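Local coordinates for protein LigF (Sphingobium sp. SYK-6, PDB 4XT0) that takes part in bacterial lignin degradation as a glutathione-dependent beta-etherase of the GST superfamily, cleaving beta-aryl ether bonds, at residues 102-114 against 195-207. Sequence-based numbering, arbitrary orientation.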
# COMPACT_ATOMS: atom_id res chain seq x y z
N TRP A 102 -6.94 -7.23 0.27
CA TRP A 102 -6.60 -7.49 1.68
C TRP A 102 -5.15 -7.20 2.01
O TRP A 102 -4.86 -6.67 3.08
CB TRP A 102 -6.90 -8.96 2.07
CG TRP A 102 -8.33 -9.22 2.39
CD1 TRP A 102 -9.21 -9.93 1.64
CD2 TRP A 102 -9.05 -8.75 3.53
NE1 TRP A 102 -10.44 -9.95 2.24
CE2 TRP A 102 -10.38 -9.23 3.40
CE3 TRP A 102 -8.72 -7.99 4.65
CZ2 TRP A 102 -11.36 -8.97 4.36
CZ3 TRP A 102 -9.70 -7.72 5.60
CH2 TRP A 102 -11.01 -8.22 5.45
N THR A 103 -4.23 -7.61 1.13
CA THR A 103 -2.82 -7.49 1.48
C THR A 103 -2.40 -6.01 1.42
O THR A 103 -1.62 -5.56 2.24
CB THR A 103 -1.89 -8.37 0.59
OG1 THR A 103 -2.00 -8.00 -0.79
CG2 THR A 103 -2.22 -9.87 0.76
N LYS A 104 -2.92 -5.26 0.46
CA LYS A 104 -2.55 -3.86 0.38
C LYS A 104 -3.23 -3.07 1.50
O LYS A 104 -2.71 -2.06 1.96
CB LYS A 104 -2.89 -3.28 -1.01
CG LYS A 104 -4.38 -2.92 -1.21
CD LYS A 104 -4.66 -2.77 -2.72
CE LYS A 104 -3.85 -1.63 -3.36
NZ LYS A 104 -4.37 -0.27 -2.89
N TRP A 105 -4.38 -3.55 1.97
CA TRP A 105 -5.03 -2.91 3.11
C TRP A 105 -4.20 -3.08 4.38
O TRP A 105 -4.17 -2.19 5.23
CB TRP A 105 -6.43 -3.47 3.30
CG TRP A 105 -7.17 -2.91 4.47
CD1 TRP A 105 -7.79 -1.70 4.56
CD2 TRP A 105 -7.39 -3.58 5.71
NE1 TRP A 105 -8.39 -1.57 5.80
CE2 TRP A 105 -8.16 -2.72 6.52
CE3 TRP A 105 -7.02 -4.83 6.23
CZ2 TRP A 105 -8.55 -3.05 7.82
CZ3 TRP A 105 -7.42 -5.17 7.51
CH2 TRP A 105 -8.18 -4.28 8.29
N VAL A 106 -3.51 -4.20 4.51
CA VAL A 106 -2.56 -4.35 5.61
C VAL A 106 -1.46 -3.30 5.48
O VAL A 106 -1.17 -2.60 6.46
CB VAL A 106 -1.93 -5.75 5.66
CG1 VAL A 106 -0.81 -5.80 6.71
CG2 VAL A 106 -2.99 -6.77 5.98
N ASP A 107 -0.90 -3.17 4.27
CA ASP A 107 0.18 -2.19 4.01
C ASP A 107 -0.23 -0.73 4.15
O ASP A 107 0.61 0.12 4.46
CB ASP A 107 0.75 -2.39 2.59
CG ASP A 107 1.68 -3.60 2.50
OD1 ASP A 107 2.40 -3.91 3.48
OD2 ASP A 107 1.70 -4.26 1.44
N GLU A 108 -1.50 -0.42 3.90
CA GLU A 108 -1.92 0.98 3.83
C GLU A 108 -2.72 1.45 5.04
O GLU A 108 -2.98 2.64 5.18
CB GLU A 108 -2.74 1.22 2.56
CG GLU A 108 -1.94 0.91 1.29
CD GLU A 108 -2.80 0.72 0.05
OE1 GLU A 108 -3.91 1.29 0.02
OE2 GLU A 108 -2.34 0.03 -0.90
N TYR A 109 -3.15 0.52 5.89
CA TYR A 109 -4.02 0.91 7.01
C TYR A 109 -3.75 0.11 8.29
O TYR A 109 -3.36 0.68 9.31
CB TYR A 109 -5.49 0.75 6.59
CG TYR A 109 -6.51 1.40 7.50
CD1 TYR A 109 -6.95 2.70 7.27
CD2 TYR A 109 -7.05 0.72 8.59
CE1 TYR A 109 -7.91 3.31 8.11
CE2 TYR A 109 -8.00 1.31 9.42
CZ TYR A 109 -8.42 2.60 9.18
OH TYR A 109 -9.36 3.18 10.00
N PHE A 110 -3.93 -1.21 8.22
CA PHE A 110 -3.96 -2.05 9.42
C PHE A 110 -2.60 -2.13 10.12
O PHE A 110 -2.52 -2.00 11.34
CB PHE A 110 -4.46 -3.47 9.04
CG PHE A 110 -4.64 -4.41 10.22
CD1 PHE A 110 -4.88 -3.94 11.50
CD2 PHE A 110 -4.57 -5.79 10.02
CE1 PHE A 110 -5.03 -4.81 12.56
CE2 PHE A 110 -4.72 -6.68 11.08
CZ PHE A 110 -4.95 -6.19 12.36
N CYS A 111 -1.53 -2.35 9.36
CA CYS A 111 -0.22 -2.47 9.97
C CYS A 111 0.15 -1.19 10.72
O CYS A 111 0.67 -1.24 11.82
CB CYS A 111 0.87 -2.77 8.93
SG CYS A 111 2.54 -2.79 9.65
N TRP A 112 -0.15 -0.04 10.13
CA TRP A 112 0.36 1.21 10.68
C TRP A 112 -0.30 1.68 11.98
O TRP A 112 0.37 2.25 12.85
CB TRP A 112 0.28 2.31 9.61
CG TRP A 112 1.07 1.97 8.37
CD1 TRP A 112 0.67 2.13 7.08
CD2 TRP A 112 2.38 1.36 8.32
NE1 TRP A 112 1.65 1.69 6.22
CE2 TRP A 112 2.71 1.21 6.96
CE3 TRP A 112 3.31 0.94 9.29
CZ2 TRP A 112 3.92 0.65 6.54
CZ3 TRP A 112 4.51 0.39 8.87
CH2 TRP A 112 4.80 0.25 7.50
N CYS A 113 -1.60 1.43 12.15
CA CYS A 113 -2.20 1.86 13.41
C CYS A 113 -1.73 0.96 14.56
O CYS A 113 -1.43 1.45 15.65
CB CYS A 113 -3.73 1.90 13.32
SG CYS A 113 -4.57 0.40 12.75
N VAL A 114 -1.64 -0.34 14.31
CA VAL A 114 -1.12 -1.28 15.30
C VAL A 114 0.34 -0.95 15.62
O VAL A 114 0.73 -0.85 16.78
CB VAL A 114 -1.23 -2.74 14.80
CG1 VAL A 114 -0.44 -3.69 15.70
CG2 VAL A 114 -2.69 -3.16 14.70
N LEU A 195 -2.19 -15.62 0.89
CA LEU A 195 -1.36 -14.49 1.33
C LEU A 195 -2.20 -13.43 2.09
O LEU A 195 -1.66 -12.74 2.95
CB LEU A 195 -0.65 -13.82 0.14
CG LEU A 195 0.35 -14.68 -0.65
CD1 LEU A 195 1.03 -13.82 -1.71
CD2 LEU A 195 1.37 -15.35 0.27
N ALA A 196 -3.49 -13.29 1.76
CA ALA A 196 -4.36 -12.39 2.54
C ALA A 196 -4.36 -12.74 4.01
O ALA A 196 -4.21 -11.86 4.87
CB ALA A 196 -5.80 -12.41 2.01
N ASP A 197 -4.57 -14.03 4.31
CA ASP A 197 -4.58 -14.47 5.70
C ASP A 197 -3.22 -14.26 6.35
O ASP A 197 -3.14 -13.75 7.47
CB ASP A 197 -5.00 -15.95 5.79
CG ASP A 197 -6.36 -16.18 5.14
OD1 ASP A 197 -7.39 -15.80 5.76
OD2 ASP A 197 -6.39 -16.71 4.00
N ILE A 198 -2.15 -14.61 5.64
CA ILE A 198 -0.79 -14.49 6.18
C ILE A 198 -0.44 -13.03 6.52
O ILE A 198 0.03 -12.72 7.62
CB ILE A 198 0.25 -15.08 5.18
CG1 ILE A 198 0.21 -16.61 5.21
CG2 ILE A 198 1.66 -14.60 5.50
CD1 ILE A 198 1.02 -17.25 4.05
N CYS A 199 -0.71 -12.12 5.59
CA CYS A 199 -0.35 -10.71 5.79
C CYS A 199 -1.15 -10.10 6.94
O CYS A 199 -0.62 -9.30 7.71
CB CYS A 199 -0.57 -9.91 4.50
SG CYS A 199 0.59 -10.34 3.13
N ASN A 200 -2.42 -10.47 7.06
CA ASN A 200 -3.24 -9.95 8.14
C ASN A 200 -2.89 -10.61 9.47
O ASN A 200 -2.91 -9.95 10.52
CB ASN A 200 -4.73 -10.14 7.82
CG ASN A 200 -5.27 -9.05 6.93
OD1 ASN A 200 -5.66 -7.99 7.41
ND2 ASN A 200 -5.27 -9.30 5.62
N PHE A 201 -2.58 -11.90 9.42
CA PHE A 201 -2.18 -12.65 10.62
C PHE A 201 -0.89 -12.07 11.18
O PHE A 201 -0.70 -12.01 12.39
CB PHE A 201 -2.00 -14.15 10.30
CG PHE A 201 -1.59 -15.00 11.48
CD1 PHE A 201 -2.54 -15.52 12.34
CD2 PHE A 201 -0.26 -15.31 11.70
CE1 PHE A 201 -2.17 -16.33 13.43
CE2 PHE A 201 0.13 -16.12 12.78
CZ PHE A 201 -0.84 -16.63 13.64
N ALA A 202 0.00 -11.63 10.29
CA ALA A 202 1.27 -11.02 10.70
C ALA A 202 1.04 -9.84 11.65
O ALA A 202 1.80 -9.66 12.61
CB ALA A 202 2.07 -10.55 9.46
N ILE A 203 -0.01 -9.06 11.38
CA ILE A 203 -0.38 -7.92 12.25
C ILE A 203 -1.30 -8.34 13.39
O ILE A 203 -1.12 -7.91 14.52
CB ILE A 203 -1.10 -6.79 11.43
CG1 ILE A 203 -0.30 -6.43 10.17
CG2 ILE A 203 -1.37 -5.56 12.32
CD1 ILE A 203 1.19 -6.12 10.43
N ALA A 204 -2.28 -9.20 13.11
CA ALA A 204 -3.32 -9.47 14.10
C ALA A 204 -2.89 -10.42 15.21
O ALA A 204 -3.39 -10.33 16.33
CB ALA A 204 -4.58 -10.01 13.43
N ASN A 205 -1.99 -11.36 14.91
CA ASN A 205 -1.59 -12.33 15.93
C ASN A 205 -0.93 -11.65 17.12
O ASN A 205 0.08 -10.95 16.97
CB ASN A 205 -0.66 -13.39 15.34
CG ASN A 205 -0.44 -14.56 16.29
OD1 ASN A 205 -1.40 -15.11 16.84
ND2 ASN A 205 0.82 -14.95 16.48
N GLY A 206 -1.49 -11.86 18.32
CA GLY A 206 -1.01 -11.18 19.51
C GLY A 206 -2.01 -10.17 20.05
O GLY A 206 -2.00 -9.89 21.25
N LEU A 207 -2.86 -9.63 19.18
CA LEU A 207 -3.89 -8.67 19.62
C LEU A 207 -4.86 -9.29 20.62
O LEU A 207 -5.41 -8.58 21.48
CB LEU A 207 -4.67 -8.13 18.42
CG LEU A 207 -3.97 -7.35 17.29
CD1 LEU A 207 -5.00 -6.82 16.30
CD2 LEU A 207 -3.09 -6.24 17.82
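Ile203 drives between Val106, Phe110, Cys111 and Val114, a knob in a hole where helix 195-204 runs beside 102-114, their axes 8.7 Å apart and 25° from parallel. Its branches divide the work: CG2 lies over the centre of one face of the Phe110 ring, a CH-pi contact 3.6 Å from the centroid, while CG1 meets Val106 CG1 tip to tip and CD1 reaches Cys111 SG at 3.7 Å. With Phe110 CG anti to the backbone N (chi1 -175°), the ring slides past Ile203 and turns its rim to Ala204 CB and Leu207 CD1. Replacing Phe110 by alanine removes the ring, which would probably leave Ile203 CG2 without its aromatic face and open a gap beside Ala204 and Leu207. Asn200 forms the second knob, among Trp102, Trp105, Val106 and Phe110. Its ND2 bonds back to Ala196 O at 2.9 Å, nearly straight at 172°, on the opposite face of that carbonyl from Asn200 N, which probably holds the amide in this rotation. OD1 then points at the edge of the Trp105 ring, 3.3 Å from CZ3, and lies as close to Val106 CG2; the amide is nearly coplanar with the indole but almost perpendicular to that of Trp102. Toward the C-terminal ends packing eases: partly exposed Val114 still presses CG2 on Ile203, but its CG1 stands 4.2 Å from Leu207 CD2. Turned from this contact, partly exposed Lys104 forms salt bridges with Glu108 and with Glu69 of the second subunit. The pairing of these helices thus belongs to the interior of the all-helical GST C-terminal domain, with Cys111 near bound glutathione. Its chemistry is mainly apolar, with one buried amide: Asn200 spends one N-H within its own helix, and OD1 is buried without a hydrogen-bond partner, a probable polar cost.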